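Autophagy-related protein 9 (Schizosaccharomyces pombe, PDB 7D0I) scrambles phospholipids between membrane leaflets as a homotrimer with a central pore, supplying membrane for the growing autophagosome. Local coordinates at residues I428-L433 with L612-T617. The protein carries 1 engineered substitution. Numbering follows the deposited sequence.
Sequences IVAIYL and LGILLT. With LMN (Lauryl Maltose Neopentyl Glycol), chain H.
Segments 428-433 and 612-617, of helices 427-447 and 603-624, run antiparallel where Ala430 faces Ile614, their local axes 9.0 Å apart at 178° and the two CA atoms separated by 6.1 Å. The methyl of Ala430 is consistent with so close an approach. Ile614 reaches across with both branches: its CD1 lies 3.6 Å from Leu433 CD2, while its CG2 sits 3.8 Å from Val429 CG1. With CG1 anti to the backbone N (chi1 159°), Val429 turns this methyl to Ile614 and crosses its side chain at about a right angle. On the surface, Leu615 CD2 meets Ala430 CB at 3.8 Å. Behind Ile614 stand His373 and Thr374 of helix 373-382. One alkyl chain of lauryl maltose neopentyl glycol runs over a face of the Tyr432 ring, its CBE 3.4 Å from Tyr432 CE2, and sugar carbon C6 rests 3.7 Å from Leu433 CD1. Replacing Tyr432 by alanine would probably deprive the alkyl chain of the ring face it lies on and open a gap beside Phe261 and Val213. Apolar contacts, with no hydrogen bond between the segments, thus join an intramembrane helix to a probably intramembrane one beside a pocket occupied here by detergent.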
ATOM      1  N   ILE A 428     -22.634  45.027 -35.474  1.00 57.05           N
ATOM      2  CA  ILE A 428     -23.612  45.364 -34.443  1.00 57.05           C
ATOM      3  C   ILE A 428     -23.615  44.382 -33.289  1.00 57.05           C
ATOM      4  O   ILE A 428     -24.449  44.509 -32.384  1.00 57.05           O
ATOM      5  CB  ILE A 428     -25.026  45.461 -35.046  1.00 57.05           C
ATOM      6  CG1 ILE A 428     -25.515  44.082 -35.472  1.00 57.05           C
ATOM      7  CG2 ILE A 428     -25.024  46.412 -36.227  1.00 57.05           C
ATOM      8  CD1 ILE A 428     -26.777  44.124 -36.283  1.00 57.05           C
ATOM      9  N   VAL A 429     -22.729  43.394 -33.296  1.00 52.21           N
ATOM     10  CA  VAL A 429     -22.493  42.561 -32.128  1.00 52.21           C
ATOM     11  C   VAL A 429     -21.205  42.957 -31.423  1.00 52.21           C
ATOM     12  O   VAL A 429     -21.161  43.013 -30.195  1.00 52.21           O
ATOM     13  CB  VAL A 429     -22.486  41.068 -32.513  1.00 52.21           C
ATOM     14  CG1 VAL A 429     -21.748  40.254 -31.474  1.00 52.21           C
ATOM     15  CG2 VAL A 429     -23.905  40.565 -32.638  1.00 52.21           C
ATOM     16  N   ALA A 430     -20.156  43.265 -32.182  1.00 51.52           N
ATOM     17  CA  ALA A 430     -18.929  43.759 -31.574  1.00 51.52           C
ATOM     18  C   ALA A 430     -19.159  45.103 -30.899  1.00 51.52           C
ATOM     19  O   ALA A 430     -18.576  45.385 -29.846  1.00 51.52           O
ATOM     20  CB  ALA A 430     -17.824  43.864 -32.621  1.00 51.52           C
ATOM     21  N   ILE A 431     -20.019  45.942 -31.480  1.00 51.44           N
ATOM     22  CA  ILE A 431     -20.335  47.226 -30.861  1.00 51.44           C
ATOM     23  C   ILE A 431     -21.018  47.013 -29.517  1.00 51.44           C
ATOM     24  O   ILE A 431     -20.617  47.585 -28.496  1.00 51.44           O
ATOM     25  CB  ILE A 431     -21.197  48.078 -31.808  1.00 51.44           C
ATOM     26  CG1 ILE A 431     -20.335  48.657 -32.930  1.00 51.44           C
ATOM     27  CG2 ILE A 431     -21.896  49.181 -31.044  1.00 51.44           C
ATOM     28  CD1 ILE A 431     -21.116  49.436 -33.955  1.00 51.44           C
ATOM     29  N   TYR A 432     -22.070  46.192 -29.500  1.00 50.52           N
ATOM     30  CA  TYR A 432     -22.737  45.909 -28.239  1.00 50.52           C
ATOM     31  C   TYR A 432     -21.776  45.295 -27.236  1.00 50.52           C
ATOM     32  O   TYR A 432     -21.847  45.588 -26.042  1.00 50.52           O
ATOM     33  CB  TYR A 432     -23.924  44.974 -28.440  1.00 50.52           C
ATOM     34  CG  TYR A 432     -24.391  44.381 -27.134  1.00 50.52           C
ATOM     35  CD1 TYR A 432     -25.193  45.107 -26.276  1.00 50.52           C
ATOM     36  CD2 TYR A 432     -24.002  43.108 -26.748  1.00 50.52           C
ATOM     37  CE1 TYR A 432     -25.609  44.579 -25.078  1.00 50.52           C
ATOM     38  CE2 TYR A 432     -24.411  42.577 -25.550  1.00 50.52           C
ATOM     39  CZ  TYR A 432     -25.216  43.314 -24.720  1.00 50.52           C
ATOM     40  OH  TYR A 432     -25.628  42.780 -23.524  1.00 50.52           O
ATOM     41  N   LEU A 433     -20.880  44.428 -27.698  1.00 47.25           N
ATOM     42  CA  LEU A 433     -19.996  43.747 -26.766  1.00 47.25           C
ATOM     43  C   LEU A 433     -19.000  44.715 -26.152  1.00 47.25           C
ATOM     44  O   LEU A 433     -18.733  44.652 -24.948  1.00 47.25           O
ATOM     45  CB  LEU A 433     -19.272  42.602 -27.463  1.00 47.25           C
ATOM     46  CG  LEU A 433     -18.864  41.494 -26.502  1.00 47.25           C
ATOM     47  CD1 LEU A 433     -20.093  40.901 -25.854  1.00 47.25           C
ATOM     48  CD2 LEU A 433     -18.084  40.433 -27.230  1.00 47.25           C
ATOM     49  N   LEU A 612     -12.301  41.397 -31.198  1.00 41.49           N
ATOM     50  CA  LEU A 612     -11.700  41.401 -32.526  1.00 41.49           C
ATOM     51  C   LEU A 612     -12.041  40.137 -33.305  1.00 41.49           C
ATOM     52  O   LEU A 612     -12.086  40.160 -34.541  1.00 41.49           O
ATOM     53  CB  LEU A 612     -10.189  41.571 -32.413  1.00 41.49           C
ATOM     54  CG  LEU A 612      -9.441  41.850 -33.713  1.00 41.49           C
ATOM     55  CD1 LEU A 612      -9.944  43.132 -34.334  1.00 41.49           C
ATOM     56  CD2 LEU A 612      -7.951  41.935 -33.457  1.00 41.49           C
ATOM     57  N   GLY A 613     -12.301  39.028 -32.611  1.00 39.05           N
ATOM     58  CA  GLY A 613     -12.650  37.804 -33.301  1.00 39.05           C
ATOM     59  C   GLY A 613     -14.042  37.835 -33.885  1.00 39.05           C
ATOM     60  O   GLY A 613     -14.285  37.249 -34.939  1.00 39.05           O
ATOM     61  N   ILE A 614     -14.973  38.514 -33.220  1.00 39.15           N
ATOM     62  CA  ILE A 614     -16.296  38.677 -33.806  1.00 39.15           C
ATOM     63  C   ILE A 614     -16.198  39.419 -35.128  1.00 39.15           C
ATOM     64  O   ILE A 614     -17.007  39.204 -36.034  1.00 39.15           O
ATOM     65  CB  ILE A 614     -17.228  39.386 -32.811  1.00 39.15           C
ATOM     66  CG1 ILE A 614     -17.367  38.545 -31.549  1.00 39.15           C
ATOM     67  CG2 ILE A 614     -18.588  39.624 -33.423  1.00 39.15           C
ATOM     68  CD1 ILE A 614     -18.326  39.113 -30.559  1.00 39.15           C
ATOM     69  N   LEU A 615     -15.192  40.278 -35.272  1.00 39.42           N
ATOM     70  CA  LEU A 615     -14.986  40.970 -36.535  1.00 39.42           C
ATOM     71  C   LEU A 615     -14.262  40.094 -37.544  1.00 39.42           C
ATOM     72  O   LEU A 615     -14.583  40.121 -38.735  1.00 39.42           O
ATOM     73  CB  LEU A 615     -14.201  42.259 -36.305  1.00 39.42           C
ATOM     74  CG  LEU A 615     -14.881  43.327 -35.455  1.00 39.42           C
ATOM     75  CD1 LEU A 615     -13.965  44.517 -35.285  1.00 39.42           C
ATOM     76  CD2 LEU A 615     -16.187  43.744 -36.093  1.00 39.42           C
ATOM     77  N   LEU A 616     -13.287  39.315 -37.095  1.00 39.05           N
ATOM     78  CA  LEU A 616     -12.453  38.555 -38.014  1.00 39.05           C
ATOM     79  C   LEU A 616     -12.994  37.169 -38.346  1.00 39.05           C
ATOM     80  O   LEU A 616     -12.360  36.452 -39.125  1.00 39.05           O
ATOM     81  CB  LEU A 616     -11.038  38.428 -37.453  1.00 39.05           C
ATOM     82  CG  LEU A 616     -10.274  39.746 -37.418  1.00 39.05           C
ATOM     83  CD1 LEU A 616      -8.842  39.524 -36.998  1.00 39.05           C
ATOM     84  CD2 LEU A 616     -10.336  40.415 -38.778  1.00 39.05           C
ATOM     85  N   THR A 617     -14.130  36.764 -37.786  1.00 37.76           N
ATOM     86  CA  THR A 617     -14.661  35.452 -38.144  1.00 37.76           C
ATOM     87  C   THR A 617     -15.162  35.375 -39.583  1.00 37.76           C
ATOM     88  O   THR A 617     -15.070  34.298 -40.185  1.00 37.76           O
ATOM     89  CB  THR A 617     -15.784  35.022 -37.202  1.00 37.76           C
ATOM     90  OG1 THR A 617     -16.643  36.130 -36.916  1.00 37.76           O
ATOM     91  CG2 THR A 617     -15.210  34.490 -35.922  1.00 37.76           C
TER
HETATM   92  C1  LMN H 802     -22.935  33.940 -25.145  1.00 61.50           C
HETATM   93  O1  LMN H 802     -24.191  33.581 -25.080  1.00 61.50           O
HETATM   94  C2  LMN H 802     -22.187  33.538 -23.851  1.00 61.50           C
HETATM   95  O2  LMN H 802     -22.048  32.118 -23.844  1.00 61.50           O
HETATM   96  C3  LMN H 802     -20.821  34.144 -23.703  1.00 61.50           C
HETATM   97  O3  LMN H 802     -20.449  33.991 -22.290  1.00 61.50           O
HETATM   98  C4  LMN H 802     -20.708  35.569 -24.067  1.00 61.50           C
HETATM   99  O4  LMN H 802     -19.265  35.910 -24.280  1.00 61.50           O
HETATM  100  C5  LMN H 802     -21.431  35.903 -25.321  1.00 61.50           C
HETATM  101  O5  LMN H 802     -22.840  35.477 -25.262  1.00 61.50           O
HETATM  102  C6  LMN H 802     -21.400  37.411 -25.572  1.00 61.50           C
HETATM  103  O6  LMN H 802     -22.192  37.702 -26.702  1.00 61.50           O
HETATM  104  CAA LMN H 802     -28.819  43.611 -29.471  1.00 61.50           C
HETATM  105  CAB LMN H 802     -34.789  32.993 -32.866  1.00 61.50           C
HETATM  106  OAI LMN H 802     -18.500  39.300 -20.079  1.00 61.50           O
HETATM  107  OAJ LMN H 802     -26.827  26.382 -18.639  1.00 61.50           O
HETATM  108  OAL LMN H 802     -24.094  34.525 -21.088  1.00 61.50           O
HETATM  109  OAN LMN H 802     -26.752  29.105 -20.557  1.00 61.50           O
HETATM  110  OAP LMN H 802     -28.021  31.166 -21.802  1.00 61.50           O
HETATM  111  OAQ LMN H 802     -15.957  37.965 -20.432  1.00 61.50           O
HETATM  112  OAR LMN H 802     -25.859  28.119 -14.999  1.00 61.50           O
HETATM  113  OAS LMN H 802     -16.101  35.195 -20.795  1.00 61.50           O
HETATM  114  OAT LMN H 802     -24.122  30.303 -14.879  1.00 61.50           O
HETATM  115  OAU LMN H 802     -17.011  34.791 -23.727  1.00 61.50           O
HETATM  116  OAV LMN H 802     -24.685  31.995 -17.416  1.00 61.50           O
HETATM  117  CAW LMN H 802     -27.990  42.758 -28.485  1.00 61.50           C
HETATM  118  CAX LMN H 802     -33.519  32.825 -32.004  1.00 61.50           C
HETATM  119  CAY LMN H 802     -26.800  42.116 -29.244  1.00 61.50           C
HETATM  120  CAZ LMN H 802     -33.498  33.920 -30.908  1.00 61.50           C
HETATM  121  CBA LMN H 802     -26.185  40.944 -28.429  1.00 61.50           C
HETATM  122  CBB LMN H 802     -32.211  33.771 -30.051  1.00 61.50           C
HETATM  123  CBC LMN H 802     -27.147  40.490 -27.289  1.00 61.50           C
HETATM  124  CBD LMN H 802     -32.266  32.431 -29.261  1.00 61.50           C
HETATM  125  CBE LMN H 802     -26.319  39.843 -26.139  1.00 61.50           C
HETATM  126  CBF LMN H 802     -31.556  32.627 -27.887  1.00 61.50           C
HETATM  127  CBG LMN H 802     -25.299  38.831 -26.741  1.00 61.50           C
HETATM  128  CBH LMN H 802     -30.102  32.069 -27.953  1.00 61.50           C
HETATM  129  CBI LMN H 802     -26.023  37.463 -26.962  1.00 61.50           C
HETATM  130  CBJ LMN H 802     -29.102  33.250 -27.731  1.00 61.50           C
HETATM  131  CBK LMN H 802     -26.471  36.885 -25.574  1.00 61.50           C
HETATM  132  CBL LMN H 802     -27.788  32.698 -27.071  1.00 61.50           C
HETATM  133  CBM LMN H 802     -18.808  39.085 -21.436  1.00 61.50           C
HETATM  134  CBN LMN H 802     -25.728  26.945 -17.957  1.00 61.50           C
HETATM  135  CBP LMN H 802     -24.519  33.416 -20.326  1.00 61.50           C
HETATM  136  CBQ LMN H 802     -27.344  35.600 -25.806  1.00 61.50           C
HETATM  137  CBR LMN H 802     -26.412  33.362 -26.677  1.00 61.50           C
HETATM  138  CBS LMN H 802     -25.096  34.679 -24.875  1.00 61.50           C
HETATM  139  CBT LMN H 802     -27.319  33.525 -24.225  1.00 61.50           C
HETATM  140  OBV LMN H 802     -26.989  32.126 -24.220  1.00 61.50           O
HETATM  141  OBX LMN H 802     -25.796  32.783 -22.284  1.00 61.50           O
HETATM  142  OBY LMN H 802     -18.154  37.766 -23.362  1.00 61.50           O
HETATM  143  OBZ LMN H 802     -25.961  29.305 -18.473  1.00 61.50           O
HETATM  144  OCB LMN H 802     -24.279  30.551 -19.685  1.00 61.50           O
HETATM  145  CCC LMN H 802     -17.661  38.385 -22.110  1.00 61.50           C
HETATM  146  CCD LMN H 802     -26.106  28.291 -17.404  1.00 61.50           C
HETATM  147  CCF LMN H 802     -24.858  32.286 -21.249  1.00 61.50           C
HETATM  148  CCH LMN H 802     -25.960  30.063 -21.345  1.00 61.50           C
HETATM  149  CCJ LMN H 802     -26.146  31.693 -23.190  1.00 61.50           C
HETATM  150  CCL LMN H 802     -26.850  30.600 -22.411  1.00 61.50           C
HETATM  151  CCM LMN H 802     -26.550  34.290 -25.401  1.00 61.50           C
HETATM  152  CCN LMN H 802     -17.062  37.361 -21.133  1.00 61.50           C
HETATM  153  CCO LMN H 802     -25.218  28.602 -16.195  1.00 61.50           C
HETATM  154  CCQ LMN H 802     -25.413  31.098 -20.450  1.00 61.50           C
HETATM  155  CCR LMN H 802     -18.707  36.415 -23.118  1.00 61.50           C
HETATM  156  CCS LMN H 802     -24.575  29.829 -18.524  1.00 61.50           C
HETATM  157  CCT LMN H 802     -16.577  36.133 -21.813  1.00 61.50           C
HETATM  158  CCU LMN H 802     -24.951  30.061 -16.064  1.00 61.50           C
HETATM  159  CCV LMN H 802     -17.629  35.450 -22.608  1.00 61.50           C
HETATM  160  CCW LMN H 802     -24.260  30.629 -17.252  1.00 61.50           C